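Local coordinates for protein pngf-ii (Elizabethkingia meningoseptica, PDB 4R4X) that probably hydrolyses the bond between asparagine and the innermost sugar of N-linked glycans, releasing the oligosaccharides from glycoproteins as a peptide:N-glycosidase of the PNGase F family, at residues Ile297-Gly309 against Ser480-Thr494. Residues are numbered along the deposited sequence; the frame is centred on the assembly and turned at random. Where two conformers were deposited one is given.
Sequences IELMRFFTPFGIG and SSDLSRSNWCPGTIT
Phe303 lays its ring over one face of the Trp488 indole, a face-to-face stack of broad, flat side chains: the centroids of the phenyl ring and the indole's five-membered ring lie 4.3 Å apart, planes 22° from parallel. Phe303 CG is 3.4 Å from Trp488 CE3. Trp488 reaches this position with CG between its backbone N and carbonyl carbon (chi1 56°), which also brings its CB against the same phenyl face, over CD1 and CE1. Arg485 CD lies over the opposite indole face, sandwiching it. At the phenyl edge sits Thr494 OG1, 3.6 Å from Phe303 CE1 and donating a hydrogen bond to Asn487 O.

The backbones pair antiparallel, with Phe302 opposite Ile493 in a non-hydrogen-bonded pair. Phe303 N donates to Thr492 O at 3.1 Å, while Gly491 N reaches Phe303 O at 2.8 Å from above the carbonyl plane. Gly491 and Thr492 both face Phe303, a G1 beta bulge; glycine suits its positive phi and lies flush against Pro305. Beyond it, the Phe306 ring obliquely meets Ser480 OG and apolar Pro490 CG. On the face carrying Phe302 and Ile493, Ile493 crosses Met300 (selenomethionine) at about a right angle, CG1 to CG 3.9 Å.

Strand 297-303 thus meets strand 493-504, joining the two PNGase F regions mid-sheet, with strand 248-253 flanking 297-303 on its far side and strand 326-331 packing against Met300 and Ile493.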
ATOM      1  N   ILE A 297       3.912   2.250 -18.476  1.00 13.01           N
ATOM      2  CA  ILE A 297       2.905   1.541 -17.684  1.00 13.62           C
ATOM      3  C   ILE A 297       2.388   2.468 -16.595  1.00 13.94           C
ATOM      4  O   ILE A 297       3.189   3.049 -15.811  1.00 13.54           O
ATOM      5  CB  ILE A 297       3.500   0.273 -17.085  1.00 13.75           C
ATOM      6  CG1 ILE A 297       3.739  -0.730 -18.224  1.00 13.99           C
ATOM      7  CG2 ILE A 297       2.620  -0.370 -15.995  1.00 14.01           C
ATOM      8  CD1 ILE A 297       4.450  -1.961 -17.775  1.00 15.09           C
ATOM      9  N   GLU A 298       1.062   2.576 -16.535  1.00 13.52           N
ATOM     10  CA  GLU A 298       0.372   3.286 -15.441  1.00 13.92           C
ATOM     11  C   GLU A 298       0.245   2.393 -14.215  1.00 13.16           C
ATOM     12  O   GLU A 298      -0.508   1.400 -14.232  1.00 12.91           O
ATOM     13  CB  GLU A 298      -1.039   3.696 -15.870  1.00 15.07           C
ATOM     14  CG  GLU A 298      -1.071   4.545 -17.086  1.00 16.79           C
ATOM     15  CD  GLU A 298      -2.469   4.926 -17.519  1.00 18.33           C
ATOM     16  OE1 GLU A 298      -3.355   4.044 -17.587  1.00 19.73           O
ATOM     17  OE2 GLU A 298      -2.678   6.118 -17.804  1.00 21.34           O
ATOM     18  N   LEU A 299       0.988   2.682 -13.151  1.00 12.75           N
ATOM     19  CA  LEU A 299       0.752   1.954 -11.890  1.00 12.47           C
ATOM     20  C   LEU A 299      -0.630   2.282 -11.326  1.00 13.69           C
ATOM     21  O   LEU A 299      -1.320   1.394 -10.841  1.00 14.57           O
ATOM     22  CB  LEU A 299       1.801   2.292 -10.829  1.00 12.47           C
ATOM     23  CG  LEU A 299       3.263   1.992 -11.141  1.00 12.17           C
ATOM     24  CD1 LEU A 299       4.088   2.164  -9.856  1.00 12.64           C
ATOM     25  CD2 LEU A 299       3.415   0.564 -11.691  1.00 12.57           C
HETATM   26  N   MSE A 300      -1.018   3.550 -11.409  1.00 14.44           N
HETATM   27  CA  MSE A 300      -2.254   4.067 -10.787  0.50 15.37           C
HETATM   28  C   MSE A 300      -2.691   5.276 -11.568  1.00 14.44           C
HETATM   29  O   MSE A 300      -1.928   6.221 -11.711  1.00 14.76           O
HETATM   30  CB  MSE A 300      -2.004   4.488  -9.322  0.50 17.05           C
HETATM   31  CG  MSE A 300      -3.208   5.164  -8.648  0.50 19.08           C
HETATM   32 SE   MSE A 300      -2.670   6.460  -7.246  0.50 23.18          SE
HETATM   33  CE  MSE A 300      -1.192   5.457  -6.422  0.50 21.84           C
ATOM     34  N   ARG A 301      -3.923   5.260 -12.092  1.00 13.47           N
ATOM     35  CA  ARG A 301      -4.536   6.415 -12.716  1.00 14.14           C
ATOM     36  C   ARG A 301      -5.461   7.032 -11.676  1.00 13.79           C
ATOM     37  O   ARG A 301      -6.284   6.322 -11.064  1.00 14.05           O
ATOM     38  CB  ARG A 301      -5.319   6.011 -13.980  1.00 15.39           C
ATOM     39  CG  ARG A 301      -6.207   7.105 -14.581  1.00 16.92           C
ATOM     40  CD  ARG A 301      -5.704   7.737 -15.865  1.00 16.52           C
ATOM     41  NE  ARG A 301      -5.327   6.771 -16.899  1.00 16.31           N
ATOM     42  CZ  ARG A 301      -6.104   6.251 -17.856  1.00 15.86           C
ATOM     43  NH1 ARG A 301      -7.389   6.557 -17.972  1.00 15.71           N
ATOM     44  NH2 ARG A 301      -5.577   5.360 -18.700  1.00 14.96           N
ATOM     45  N   PHE A 302      -5.296   8.336 -11.434  1.00 13.22           N
ATOM     46  CA  PHE A 302      -6.062   9.024 -10.407  1.00 12.60           C
ATOM     47  C   PHE A 302      -6.446  10.410 -10.893  1.00 12.68           C
ATOM     48  O   PHE A 302      -5.869  10.945 -11.854  1.00 12.88           O
ATOM     49  CB  PHE A 302      -5.302   9.104  -9.058  1.00 12.30           C
ATOM     50  CG  PHE A 302      -4.071   9.983  -9.082  1.00 12.76           C
ATOM     51  CD1 PHE A 302      -2.849   9.496  -9.560  1.00 12.92           C
ATOM     52  CD2 PHE A 302      -4.116  11.297  -8.606  1.00 12.63           C
ATOM     53  CE1 PHE A 302      -1.720  10.307  -9.593  1.00 13.55           C
ATOM     54  CE2 PHE A 302      -2.985  12.115  -8.640  1.00 13.50           C
ATOM     55  CZ  PHE A 302      -1.784  11.623  -9.128  1.00 12.91           C
ATOM     56  N   PHE A 303      -7.440  10.993 -10.230  1.00 11.70           N
ATOM     57  CA  PHE A 303      -7.853  12.338 -10.556  1.00 11.13           C
ATOM     58  C   PHE A 303      -7.832  13.162  -9.301  1.00 10.73           C
ATOM     59  O   PHE A 303      -8.360  12.730  -8.288  1.00 11.18           O
ATOM     60  CB  PHE A 303      -9.215  12.299 -11.220  1.00 11.23           C
ATOM     61  CG  PHE A 303      -9.161  11.650 -12.562  1.00 11.35           C
ATOM     62  CD1 PHE A 303      -9.191  10.274 -12.672  1.00 11.40           C
ATOM     63  CD2 PHE A 303      -8.915  12.412 -13.687  1.00 11.60           C
ATOM     64  CE1 PHE A 303      -9.025   9.647 -13.899  1.00 11.87           C
ATOM     65  CE2 PHE A 303      -8.785  11.801 -14.933  1.00 12.60           C
ATOM     66  CZ  PHE A 303      -8.814  10.412 -15.037  1.00 11.76           C
ATOM     67  N   THR A 304      -7.217  14.337  -9.356  1.00 11.07           N
ATOM     68  CA  THR A 304      -7.215  15.227  -8.177  1.00 11.39           C
ATOM     69  C   THR A 304      -8.608  15.779  -7.935  1.00 11.37           C
ATOM     70  O   THR A 304      -9.407  15.951  -8.869  1.00 11.57           O
ATOM     71  CB  THR A 304      -6.215  16.401  -8.241  1.00 11.71           C
ATOM     72  OG1 THR A 304      -6.678  17.406  -9.159  1.00 12.19           O
ATOM     73  CG2 THR A 304      -4.833  15.943  -8.619  1.00 11.99           C
ATOM     74  N   PRO A 305      -8.930  16.028  -6.667  1.00 11.35           N
ATOM     75  CA  PRO A 305     -10.138  16.740  -6.401  1.00 11.63           C
ATOM     76  C   PRO A 305      -9.950  18.221  -6.744  1.00 11.48           C
ATOM     77  O   PRO A 305      -8.886  18.605  -7.184  1.00 11.22           O
ATOM     78  CB  PRO A 305     -10.357  16.469  -4.916  1.00 11.76           C
ATOM     79  CG  PRO A 305      -8.987  16.402  -4.360  1.00 11.47           C
ATOM     80  CD  PRO A 305      -8.171  15.752  -5.435  1.00 11.82           C
ATOM     81  N   PHE A 306     -11.002  19.016  -6.618  1.00 11.53           N
ATOM     82  CA  PHE A 306     -10.919  20.449  -6.847  1.00 11.78           C
ATOM     83  C   PHE A 306     -10.340  21.183  -5.629  1.00 12.01           C
ATOM     84  O   PHE A 306     -11.039  21.395  -4.641  1.00 12.77           O
ATOM     85  CB  PHE A 306     -12.299  20.999  -7.106  1.00 11.62           C
ATOM     86  CG  PHE A 306     -12.907  20.614  -8.428  1.00 12.23           C
ATOM     87  CD1 PHE A 306     -12.741  21.424  -9.550  1.00 12.92           C
ATOM     88  CD2 PHE A 306     -13.738  19.516  -8.529  1.00 12.24           C
ATOM     89  CE1 PHE A 306     -13.379  21.119 -10.746  1.00 12.86           C
ATOM     90  CE2 PHE A 306     -14.350  19.194  -9.721  1.00 12.71           C
ATOM     91  CZ  PHE A 306     -14.173  19.992 -10.832  1.00 12.73           C
ATOM     92  N   GLY A 307      -9.060  21.508  -5.688  1.00 12.00           N
ATOM     93  CA  GLY A 307      -8.410  22.473  -4.781  1.00 12.21           C
ATOM     94  C   GLY A 307      -8.247  22.129  -3.318  1.00 12.74           C
ATOM     95  O   GLY A 307      -8.231  23.030  -2.436  1.00 12.28           O
ATOM     96  N   ILE A 308      -8.086  20.850  -3.032  1.00 12.13           N
ATOM     97  CA  ILE A 308      -8.023  20.407  -1.642  1.00 11.88           C
ATOM     98  C   ILE A 308      -6.818  20.960  -0.870  1.00 12.29           C
ATOM     99  O   ILE A 308      -5.689  21.009  -1.367  1.00 11.21           O
ATOM    100  CB  ILE A 308      -8.058  18.878  -1.523  1.00 11.72           C
ATOM    101  CG1 ILE A 308      -8.439  18.474  -0.093  1.00 11.58           C
ATOM    102  CG2 ILE A 308      -6.710  18.264  -1.919  1.00 11.86           C
ATOM    103  CD1 ILE A 308      -8.722  17.004   0.051  1.00 11.65           C
ATOM    104  N   GLY A 309      -7.098  21.390   0.347  1.00 12.19           N
ATOM    105  CA  GLY A 309      -6.089  21.948   1.212  1.00 13.42           C
ATOM    106  C   GLY A 309      -6.009  23.431   0.989  1.00 14.34           C
ATOM    107  O   GLY A 309      -6.460  24.205   1.833  1.00 14.77           O
ATOM    108  N   SER A 480     -19.859  20.180  -9.417  1.00 13.11           N
ATOM    109  CA  SER A 480     -19.190  19.459 -10.490  1.00 12.44           C
ATOM    110  C   SER A 480     -18.676  18.100 -10.037  1.00 12.35           C
ATOM    111  O   SER A 480     -18.782  17.129 -10.789  1.00 11.38           O
ATOM    112  CB  SER A 480     -18.032  20.277 -11.076  1.00 12.25           C
ATOM    113  OG  SER A 480     -17.457  19.574 -12.173  1.00 12.30           O
ATOM    114  N   SER A 481     -18.160  18.021  -8.811  1.00 12.17           N
ATOM    115  CA  SER A 481     -17.568  16.789  -8.301  1.00 12.10           C
ATOM    116  C   SER A 481     -18.604  15.684  -8.033  1.00 11.96           C
ATOM    117  O   SER A 481     -18.230  14.546  -7.868  1.00 11.98           O
ATOM    118  CB  SER A 481     -16.709  17.083  -7.022  1.00 12.67           C
ATOM    119  OG  SER A 481     -17.500  17.513  -5.932  1.00 12.88           O
ATOM    120  N   ASP A 482     -19.888  16.038  -7.968  1.00 11.69           N
ATOM    121  CA  ASP A 482     -20.986  15.101  -7.784  1.00 11.83           C
ATOM    122  C   ASP A 482     -21.362  14.337  -9.063  1.00 11.60           C
ATOM    123  O   ASP A 482     -22.005  13.297  -8.977  1.00 12.06           O
ATOM    124  CB  ASP A 482     -22.269  15.833  -7.367  1.00 12.10           C
ATOM    125  CG  ASP A 482     -22.147  16.621  -6.050  1.00 13.54           C
ATOM    126  OD1 ASP A 482     -21.302  16.257  -5.193  1.00 14.58           O
ATOM    127  OD2 ASP A 482     -22.964  17.562  -5.863  1.00 13.42           O
ATOM    128  N   LEU A 483     -21.030  14.882 -10.231  1.00 10.89           N
ATOM    129  CA  LEU A 483     -21.612  14.417 -11.462  1.00 11.23           C
ATOM    130  C   LEU A 483     -21.035  13.070 -11.918  1.00 11.49           C
ATOM    131  O   LEU A 483     -19.836  12.805 -11.760  1.00 11.42           O
ATOM    132  CB  LEU A 483     -21.425  15.449 -12.559  1.00 11.89           C
ATOM    133  CG  LEU A 483     -21.954  16.856 -12.281  1.00 12.08           C
ATOM    134  CD1 LEU A 483     -21.517  17.730 -13.415  1.00 12.84           C
ATOM    135  CD2 LEU A 483     -23.469  16.831 -12.155  1.00 12.90           C
ATOM    136  N   SER A 484     -21.910  12.234 -12.453  1.00 11.45           N
ATOM    137  CA  SER A 484     -21.541  10.935 -13.002  1.00 11.60           C
ATOM    138  C   SER A 484     -20.675  11.121 -14.260  1.00 11.38           C
ATOM    139  O   SER A 484     -20.905  12.037 -15.064  1.00 11.72           O
ATOM    140  CB  SER A 484     -22.813  10.104 -13.296  1.00 12.13           C
ATOM    141  OG  SER A 484     -23.491   9.758 -12.094  1.00 12.44           O
ATOM    142  N   ARG A 485     -19.653  10.272 -14.416  1.00 11.15           N
ATOM    143  CA  ARG A 485     -18.632  10.462 -15.427  1.00 10.66           C
ATOM    144  C   ARG A 485     -18.188   9.147 -16.028  1.00 10.91           C
ATOM    145  O   ARG A 485     -18.448   8.084 -15.462  1.00 10.76           O
ATOM    146  CB  ARG A 485     -17.420  11.122 -14.792  1.00 10.90           C
ATOM    147  CG  ARG A 485     -17.581  12.605 -14.529  1.00 10.98           C
ATOM    148  CD  ARG A 485     -16.386  13.091 -13.723  1.00 10.68           C
ATOM    149  NE  ARG A 485     -16.342  14.533 -13.626  1.00 10.92           N
ATOM    150  CZ  ARG A 485     -16.913  15.276 -12.674  1.00 10.99           C
ATOM    151  NH1 ARG A 485     -17.633  14.744 -11.707  1.00 11.26           N
ATOM    152  NH2 ARG A 485     -16.764  16.587 -12.718  1.00 11.47           N
ATOM    153  N   SER A 486     -17.476   9.239 -17.154  1.00 11.12           N
ATOM    154  CA  SER A 486     -16.927   8.077 -17.857  1.00 11.21           C
ATOM    155  C   SER A 486     -15.697   7.511 -17.159  1.00 10.91           C
ATOM    156  O   SER A 486     -14.554   7.646 -17.629  1.00 10.37           O
ATOM    157  CB  SER A 486     -16.607   8.435 -19.304  1.00 11.50           C
ATOM    158  OG  SER A 486     -17.805   8.637 -20.048  1.00 11.84           O
ATOM    159  N   ASN A 487     -15.968   6.891 -16.024  1.00 11.06           N
ATOM    160  CA  ASN A 487     -15.056   6.013 -15.299  1.00 11.74           C
ATOM    161  C   ASN A 487     -14.073   6.720 -14.389  1.00 11.81           C
ATOM    162  O   ASN A 487     -13.049   6.142 -14.000  1.00 12.23           O
ATOM    163  CB  ASN A 487     -14.320   5.034 -16.216  1.00 11.77           C
ATOM    164  CG  ASN A 487     -14.095   3.680 -15.561  1.00 11.93           C
ATOM    165  OD1 ASN A 487     -14.891   3.244 -14.735  1.00 12.68           O
ATOM    166  ND2 ASN A 487     -13.020   2.999 -15.943  1.00 11.65           N
ATOM    167  N   TRP A 488     -14.415   7.935 -13.980  1.00 11.82           N
ATOM    168  CA  TRP A 488     -13.633   8.585 -12.938  1.00 11.52           C
ATOM    169  C   TRP A 488     -14.427   9.544 -12.102  1.00 11.80           C
ATOM    170  O   TRP A 488     -15.448  10.014 -12.538  1.00 11.67           O
ATOM    171  CB  TRP A 488     -12.460   9.312 -13.541  1.00 11.70           C
ATOM    172  CG  TRP A 488     -12.746  10.335 -14.612  1.00 11.77           C
ATOM    173  CD1 TRP A 488     -13.058  10.102 -15.921  1.00 11.45           C
ATOM    174  CD2 TRP A 488     -12.618  11.762 -14.480  1.00 12.10           C
ATOM    175  NE1 TRP A 488     -13.153  11.287 -16.604  1.00 11.83           N
ATOM    176  CE2 TRP A 488     -12.901  12.322 -15.738  1.00 11.78           C
ATOM    177  CE3 TRP A 488     -12.333  12.610 -13.411  1.00 12.55           C
ATOM    178  CZ2 TRP A 488     -12.874  13.685 -15.962  1.00 12.33           C
ATOM    179  CZ3 TRP A 488     -12.312  13.986 -13.642  1.00 12.37           C
ATOM    180  CH2 TRP A 488     -12.565  14.502 -14.902  1.00 12.35           C
ATOM    181  N   CYS A 489     -13.946   9.809 -10.888  1.00 11.83           N
ATOM    182  CA  CYS A 489     -14.538  10.841 -10.020  1.00 12.19           C
ATOM    183  C   CYS A 489     -13.392  11.673  -9.465  1.00 12.54           C
ATOM    184  O   CYS A 489     -12.419  11.104  -8.958  1.00 12.66           O
ATOM    185  CB  CYS A 489     -15.276  10.232  -8.815  1.00 11.79           C
ATOM    186  SG  CYS A 489     -16.752   9.236  -9.131  1.00 12.34           S
ATOM    187  N   PRO A 490     -13.528  13.004  -9.473  1.00 13.00           N
ATOM    188  CA  PRO A 490     -12.458  13.805  -8.858  1.00 12.65           C
ATOM    189  C   PRO A 490     -12.179  13.399  -7.398  1.00 12.59           C
ATOM    190  O   PRO A 490     -13.095  13.380  -6.566  1.00 12.11           O
ATOM    191  CB  PRO A 490     -13.003  15.225  -8.947  1.00 13.36           C
ATOM    192  CG  PRO A 490     -13.921  15.211 -10.120  1.00 13.27           C
ATOM    193  CD  PRO A 490     -14.551  13.845 -10.114  1.00 13.44           C
ATOM    194  N   GLY A 491     -10.921  13.099  -7.099  1.00 12.11           N
ATOM    195  CA  GLY A 491     -10.489  12.708  -5.758  1.00 11.95           C
ATOM    196  C   GLY A 491     -10.285  11.206  -5.596  1.00 11.95           C
ATOM    197  O   GLY A 491     -10.040  10.728  -4.494  1.00 11.87           O
ATOM    198  N   THR A 492     -10.390  10.450  -6.688  1.00 11.75           N
ATOM    199  CA  THR A 492     -10.331   8.994  -6.604  1.00 11.47           C
ATOM    200  C   THR A 492      -9.476   8.356  -7.707  1.00 11.46           C
ATOM    201  O   THR A 492      -9.214   8.940  -8.781  1.00 11.21           O
ATOM    202  CB  THR A 492     -11.739   8.302  -6.613  1.00 12.08           C
ATOM    203  OG1 THR A 492     -12.383   8.462  -7.898  1.00 12.08           O
ATOM    204  CG2 THR A 492     -12.650   8.838  -5.492  1.00 12.85           C
ATOM    205  N   ILE A 493      -9.086   7.118  -7.440  1.00 11.11           N
ATOM    206  CA  ILE A 493      -8.476   6.220  -8.448  1.00 11.81           C
ATOM    207  C   ILE A 493      -9.512   5.670  -9.432  1.00 11.78           C
ATOM    208  O   ILE A 493     -10.633   5.372  -9.050  1.00 10.90           O
ATOM    209  CB  ILE A 493      -7.887   4.997  -7.749  1.00 12.04           C
ATOM    210  CG1 ILE A 493      -6.695   5.423  -6.914  1.00 12.22           C
ATOM    211  CG2 ILE A 493      -7.492   3.879  -8.745  1.00 12.49           C
ATOM    212  CD1 ILE A 493      -6.223   4.383  -5.941  1.00 12.64           C
ATOM    213  N   THR A 494      -9.113   5.491 -10.687  1.00 12.13           N
ATOM    214  CA  THR A 494      -9.899   4.710 -11.633  1.00 12.77           C
ATOM    215  C   THR A 494      -9.339   3.285 -11.661  1.00 13.32           C
ATOM    216  O   THR A 494      -8.182   3.072 -12.038  1.00 12.54           O
ATOM    217  CB  THR A 494      -9.874   5.351 -13.034  1.00 12.48           C
ATOM    218  OG1 THR A 494     -10.637   6.566 -12.993  1.00 12.68           O
ATOM    219  CG2 THR A 494     -10.448   4.407 -14.082  1.00 12.24           C
TER
HETATM  220  O   HOH W   1      -5.394   2.924 -11.703  1.00 10.65           O